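AP endonuclease, family 2 (Brucella melitensis biovar Abortus, PDB 3NGF) binds manganese in a xylose isomerase-like TIM barrel and probably isomerises hydroxypyruvate. Local coordinates at residues Leu196-Ser208 and Leu226-Tyr240. Sequence-based numbering, arbitrary orientation.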
loop_
_atom_site.group_PDB
_atom_site.type_symbol
_atom_site.label_atom_id
_atom_site.label_comp_id
_atom_site.label_asym_id
_atom_site.label_seq_id
_atom_site.Cartn_x
_atom_site.Cartn_y
_atom_site.Cartn_z
ATOM N N LEU A 196 -19.012 -1.209 0.180
ATOM C CA LEU A 196 -17.826 -0.585 0.773
ATOM C C LEU A 196 -18.078 0.160 2.071
ATOM O O LEU A 196 -17.232 0.121 2.962
ATOM C CB LEU A 196 -17.148 0.344 -0.230
ATOM C CG LEU A 196 -16.692 -0.251 -1.559
ATOM C CD1 LEU A 196 -16.014 0.839 -2.397
ATOM C CD2 LEU A 196 -15.775 -1.469 -1.422
ATOM N N THR A 197 -19.224 0.826 2.209
ATOM C CA THR A 197 -19.524 1.559 3.446
ATOM C C THR A 197 -19.608 0.620 4.637
ATOM O O THR A 197 -18.927 0.815 5.671
ATOM C CB THR A 197 -20.799 2.376 3.332
ATOM O OG1 THR A 197 -20.646 3.308 2.265
ATOM C CG2 THR A 197 -21.089 3.139 4.642
ATOM N N ARG A 198 -20.375 -0.445 4.455
ATOM C CA ARG A 198 -20.536 -1.456 5.498
ATOM C C ARG A 198 -19.273 -2.281 5.700
ATOM O O ARG A 198 -18.964 -2.686 6.833
ATOM C CB ARG A 198 -21.772 -2.322 5.187
ATOM C CG ARG A 198 -23.068 -1.525 5.264
ATOM C CD ARG A 198 -23.414 -1.080 6.677
ATOM N NE ARG A 198 -24.743 -0.468 6.686
ATOM C CZ ARG A 198 -25.004 0.830 6.771
ATOM N NH1 ARG A 198 -24.037 1.727 6.936
ATOM N NH2 ARG A 198 -26.269 1.233 6.718
ATOM N N LEU A 199 -18.478 -2.442 4.638
ATOM C CA LEU A 199 -17.203 -3.131 4.756
ATOM C C LEU A 199 -16.220 -2.323 5.630
ATOM O O LEU A 199 -15.587 -2.875 6.541
ATOM C CB LEU A 199 -16.581 -3.319 3.390
ATOM C CG LEU A 199 -15.294 -4.111 3.274
ATOM C CD1 LEU A 199 -15.479 -5.532 3.791
ATOM C CD2 LEU A 199 -14.775 -4.120 1.787
ATOM N N ILE A 200 -16.102 -1.027 5.327
ATOM C CA ILE A 200 -15.249 -0.103 6.096
ATOM C C ILE A 200 -15.634 -0.121 7.551
ATOM O O ILE A 200 -14.755 -0.201 8.433
ATOM C CB ILE A 200 -15.297 1.358 5.544
ATOM C CG1 ILE A 200 -14.628 1.407 4.161
ATOM C CG2 ILE A 200 -14.623 2.324 6.528
ATOM C CD1 ILE A 200 -14.800 2.740 3.390
ATOM N N GLU A 201 -16.940 -0.101 7.797
ATOM C CA GLU A 201 -17.481 -0.157 9.144
ATOM C C GLU A 201 -17.151 -1.468 9.872
ATOM O O GLU A 201 -16.772 -1.434 11.074
ATOM C CB GLU A 201 -18.986 0.135 9.110
ATOM C CG GLU A 201 -19.259 1.628 8.814
ATOM C CD GLU A 201 -20.698 1.949 8.513
ATOM O OE1 GLU A 201 -21.489 1.022 8.309
ATOM O OE2 GLU A 201 -21.045 3.152 8.491
ATOM N N LYS A 202 -17.238 -2.595 9.160
ATOM C CA LYS A 202 -16.864 -3.902 9.723
ATOM C C LYS A 202 -15.358 -3.965 9.995
ATOM O O LYS A 202 -14.921 -4.581 10.970
ATOM C CB LYS A 202 -17.216 -5.055 8.769
ATOM C CG LYS A 202 -18.673 -5.286 8.497
ATOM C CD LYS A 202 -18.867 -6.002 7.117
ATOM C CE LYS A 202 -20.239 -6.614 6.964
ATOM N NZ LYS A 202 -20.406 -7.375 5.673
ATOM N N MET A 203 -14.567 -3.318 9.136
ATOM C CA MET A 203 -13.104 -3.394 9.211
ATOM C C MET A 203 -12.512 -2.330 10.128
ATOM O O MET A 203 -11.293 -2.211 10.227
ATOM C CB MET A 203 -12.488 -3.256 7.818
ATOM C CG MET A 203 -12.730 -4.459 6.878
ATOM S SD MET A 203 -12.109 -4.201 5.208
ATOM C CE MET A 203 -10.316 -4.301 5.525
ATOM N N ASN A 204 -13.365 -1.539 10.778
ATOM C CA ASN A 204 -12.872 -0.374 11.496
ATOM C C ASN A 204 -11.883 -0.826 12.558
ATOM O O ASN A 204 -12.141 -1.785 13.285
ATOM C CB ASN A 204 -14.000 0.400 12.121
ATOM C CG ASN A 204 -13.525 1.698 12.767
ATOM O OD1 ASN A 204 -12.554 2.333 12.305
ATOM N ND2 ASN A 204 -14.213 2.099 13.830
ATOM N N GLY A 205 -10.742 -0.151 12.601
ATOM C CA GLY A 205 -9.646 -0.523 13.514
ATOM C C GLY A 205 -8.743 -1.647 13.007
ATOM O O GLY A 205 -7.790 -2.022 13.706
ATOM N N ALA A 206 -9.010 -2.185 11.812
ATOM C CA ALA A 206 -8.204 -3.303 11.249
ATOM C C ALA A 206 -7.467 -2.946 9.950
ATOM O O ALA A 206 -6.752 -3.776 9.407
ATOM C CB ALA A 206 -9.082 -4.529 11.019
ATOM N N PHE A 207 -7.622 -1.720 9.457
ATOM C CA PHE A 207 -6.839 -1.253 8.319
ATOM C C PHE A 207 -6.025 -0.033 8.706
ATOM O O PHE A 207 -6.539 0.861 9.373
ATOM C CB PHE A 207 -7.716 -0.996 7.061
ATOM C CG PHE A 207 -8.786 0.028 7.250
ATOM C CD1 PHE A 207 -10.027 -0.323 7.774
ATOM C CD2 PHE A 207 -8.580 1.347 6.863
ATOM C CE1 PHE A 207 -11.024 0.633 7.962
ATOM C CE2 PHE A 207 -9.574 2.301 7.049
ATOM C CZ PHE A 207 -10.796 1.938 7.599
ATOM N N SER A 208 -4.745 -0.013 8.302
ATOM C CA SER A 208 -3.809 1.064 8.684
ATOM C C SER A 208 -3.426 1.958 7.505
ATOM O O SER A 208 -2.694 2.936 7.677
ATOM C CB SER A 208 -2.541 0.490 9.304
ATOM O OG SER A 208 -2.838 -0.150 10.524
ATOM N N LEU A 226 -17.659 4.775 -8.291
ATOM C CA LEU A 226 -17.646 5.137 -6.882
ATOM C C LEU A 226 -17.743 6.647 -6.693
ATOM O O LEU A 226 -17.167 7.411 -7.447
ATOM C CB LEU A 226 -16.393 4.621 -6.177
ATOM C CG LEU A 226 -16.133 3.112 -6.128
ATOM C CD1 LEU A 226 -14.820 2.820 -5.364
ATOM C CD2 LEU A 226 -17.305 2.328 -5.527
ATOM N N ASN A 227 -18.487 7.051 -5.669
ATOM C CA ASN A 227 -18.547 8.427 -5.215
ATOM C C ASN A 227 -17.515 8.633 -4.097
ATOM O O ASN A 227 -17.802 8.429 -2.916
ATOM C CB ASN A 227 -19.971 8.715 -4.734
ATOM C CG ASN A 227 -20.152 10.123 -4.208
ATOM O OD1 ASN A 227 -19.267 10.960 -4.310
ATOM N ND2 ASN A 227 -21.298 10.373 -3.616
ATOM N N TYR A 228 -16.295 9.013 -4.479
ATOM C CA TYR A 228 -15.203 9.089 -3.530
ATOM C C TYR A 228 -15.392 10.131 -2.421
ATOM O O TYR A 228 -15.010 9.862 -1.321
ATOM C CB TYR A 228 -13.827 9.219 -4.216
ATOM C CG TYR A 228 -13.207 7.874 -4.535
ATOM C CD1 TYR A 228 -12.724 7.062 -3.523
ATOM C CD2 TYR A 228 -13.174 7.386 -5.836
ATOM C CE1 TYR A 228 -12.202 5.836 -3.772
ATOM C CE2 TYR A 228 -12.624 6.149 -6.107
ATOM C CZ TYR A 228 -12.134 5.375 -5.070
ATOM O OH TYR A 228 -11.575 4.141 -5.289
ATOM N N PRO A 229 -16.010 11.304 -2.697
ATOM C CA PRO A 229 -16.264 12.224 -1.580
ATOM C C PRO A 229 -17.110 11.617 -0.450
ATOM O O PRO A 229 -16.864 11.887 0.735
ATOM C CB PRO A 229 -16.964 13.409 -2.250
ATOM C CG PRO A 229 -16.421 13.405 -3.662
ATOM C CD PRO A 229 -16.145 11.968 -4.004
ATOM N N TYR A 230 -18.084 10.787 -0.804
ATOM C CA TYR A 230 -18.875 10.104 0.204
ATOM C C TYR A 230 -18.006 9.162 1.006
ATOM O O TYR A 230 -18.112 9.107 2.245
ATOM C CB TYR A 230 -20.013 9.298 -0.419
ATOM C CG TYR A 230 -20.776 8.497 0.615
ATOM C CD1 TYR A 230 -21.667 9.119 1.459
ATOM C CD2 TYR A 230 -20.581 7.119 0.761
ATOM C CE1 TYR A 230 -22.366 8.407 2.390
ATOM C CE2 TYR A 230 -21.281 6.397 1.715
ATOM C CZ TYR A 230 -22.159 7.038 2.523
ATOM O OH TYR A 230 -22.901 6.352 3.476
ATOM N N LEU A 231 -17.155 8.418 0.299
ATOM C CA LEU A 231 -16.298 7.426 0.947
ATOM C C LEU A 231 -15.292 8.136 1.873
ATOM O O LEU A 231 -14.990 7.636 2.949
ATOM C CB LEU A 231 -15.597 6.561 -0.109
ATOM C CG LEU A 231 -16.501 5.550 -0.837
ATOM C CD1 LEU A 231 -15.747 4.935 -2.027
ATOM C CD2 LEU A 231 -16.998 4.451 0.097
ATOM N N PHE A 232 -14.784 9.304 1.470
ATOM C CA PHE A 232 -13.939 10.107 2.385
ATOM C C PHE A 232 -14.686 10.437 3.671
ATOM O O PHE A 232 -14.098 10.424 4.757
ATOM C CB PHE A 232 -13.448 11.419 1.753
ATOM C CG PHE A 232 -12.663 11.254 0.480
ATOM C CD1 PHE A 232 -11.998 10.072 0.167
ATOM C CD2 PHE A 232 -12.580 12.311 -0.413
ATOM C CE1 PHE A 232 -11.310 9.953 -1.010
ATOM C CE2 PHE A 232 -11.884 12.192 -1.596
ATOM C CZ PHE A 232 -11.243 11.016 -1.891
ATOM N N SER A 233 -15.990 10.695 3.565
ATOM C CA SER A 233 -16.789 11.073 4.731
ATOM C C SER A 233 -16.990 9.852 5.630
ATOM O O SER A 233 -17.024 9.992 6.862
ATOM C CB SER A 233 -18.129 11.729 4.337
ATOM O OG SER A 233 -19.074 10.769 3.891
ATOM N N VAL A 234 -17.024 8.664 5.021
ATOM C CA VAL A 234 -17.147 7.406 5.774
ATOM C C VAL A 234 -15.864 7.179 6.589
ATOM O O VAL A 234 -15.930 6.843 7.782
ATOM C CB VAL A 234 -17.440 6.191 4.848
ATOM C CG1 VAL A 234 -17.474 4.881 5.629
ATOM C CG2 VAL A 234 -18.795 6.385 4.069
ATOM N N LEU A 235 -14.709 7.372 5.951
ATOM C CA LEU A 235 -13.425 7.176 6.625
ATOM C C LEU A 235 -13.355 8.073 7.846
ATOM O O LEU A 235 -12.892 7.649 8.928
ATOM C CB LEU A 235 -12.263 7.467 5.674
ATOM C CG LEU A 235 -12.082 6.410 4.581
ATOM C CD1 LEU A 235 -11.024 6.821 3.555
ATOM C CD2 LEU A 235 -11.721 5.032 5.198
ATOM N N GLU A 236 -13.811 9.311 7.681
ATOM C CA GLU A 236 -13.796 10.293 8.789
ATOM C C GLU A 236 -14.729 9.892 9.918
ATOM O O GLU A 236 -14.360 10.005 11.104
ATOM C CB GLU A 236 -14.162 11.687 8.284
ATOM C CG GLU A 236 -13.074 12.342 7.449
ATOM C CD GLU A 236 -11.804 12.648 8.243
ATOM O OE1 GLU A 236 -11.900 13.213 9.359
ATOM O OE2 GLU A 236 -10.707 12.312 7.736
ATOM N N SER A 237 -15.911 9.403 9.540
ATOM C CA SER A 237 -16.953 8.948 10.475
ATOM C C SER A 237 -16.492 7.800 11.363
ATOM O O SER A 237 -16.813 7.790 12.558
ATOM C CB SER A 237 -18.271 8.566 9.736
ATOM O OG SER A 237 -18.235 7.221 9.220
ATOM N N VAL A 238 -15.703 6.867 10.809
ATOM C CA VAL A 238 -15.197 5.754 11.603
ATOM C C VAL A 238 -13.941 6.109 12.407
ATOM O O VAL A 238 -13.460 5.288 13.172
ATOM C CB VAL A 238 -14.929 4.492 10.746
ATOM C CG1 VAL A 238 -16.229 4.059 10.026
ATOM C CG2 VAL A 238 -13.792 4.723 9.749
ATOM N N GLY A 239 -13.423 7.322 12.247
ATOM C CA GLY A 239 -12.259 7.762 13.005
ATOM C C GLY A 239 -10.937 7.360 12.385
ATOM O O GLY A 239 -9.935 7.273 13.083
ATOM N N TYR A 240 -10.905 7.157 11.067
ATOM C CA TYR A 240 -9.649 6.851 10.392
ATOM C C TYR A 240 -8.791 8.101 10.318
ATOM O O TYR A 240 -9.258 9.129 9.847
ATOM C CB TYR A 240 -9.893 6.313 8.981
ATOM C CG TYR A 240 -8.619 5.970 8.259
ATOM C CD1 TYR A 240 -7.828 4.898 8.673
ATOM C CD2 TYR A 240 -8.193 6.713 7.179
ATOM C CE1 TYR A 240 -6.649 4.591 8.025
ATOM C CE2 TYR A 240 -6.992 6.422 6.531
ATOM C CZ TYR A 240 -6.243 5.356 6.948
ATOM O OH TYR A 240 -5.092 5.065 6.278
#
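Helices 196-202 and 228-237 run side by side in the same direction, their axes 10.2 Å apart at closest and inclined by 20°, with Thr197 beside Val234 and Asn204 beside Val238. Ile200 fills the middle of the seam. Its CG2, set anti to the backbone N, lies 3.9 Å from Val234 CG1 and also packs against Val238 CG2 and Leu235 CD2, while its CD1 reaches Leu231 CD2. At the N-terminal end Leu196 and Leu226 cross at about a right angle, Leu196 CD1 standing 3.7 Å from Leu226 CD2 and also resting on Leu231 CD1. Thr197 OG1 meets the edge of the Tyr230 ring in its plane, 3.2 Å from Tyr230 CE2, and its CG2 packs between the Tyr230 hydroxyl and Val234 CG2. These are adjacent outer helices of a TIM barrel; helix 228-237 is the crossover between the parallel strands 207-212 and 243-246, and helix 196-202 leads through a type II turn, Met203 to Ala206, into the first of them. Towards the barrel wall, Phe207 has chi1 near +60°, which turns its ring to the crossover. There Phe207 CE2 comes 3.5 Å from Tyr240 CD1; the two planes are inclined by 30° and slid apart, with centroids 5.2 Å apart, so the rings hardly overlap. Leu235 CD2 approaches the same Phe207 ring obliquely, and Leu184 of strand 180-185 adjoins it too. Tyr240 follows a Schellman motif at Gly239, and its hydroxyl is hydrogen-bonded to the carbonyl of Trp243. On the outer side Val238 CG1 lies against the aliphatic part of Glu201, 4.1 Å from Glu201 CG, while the carboxylate of Glu201 forms a salt bridge to Arg198 one turn back, Glu201 OE1 taking Arg198 NH1 on its syn side at 3.0 Å.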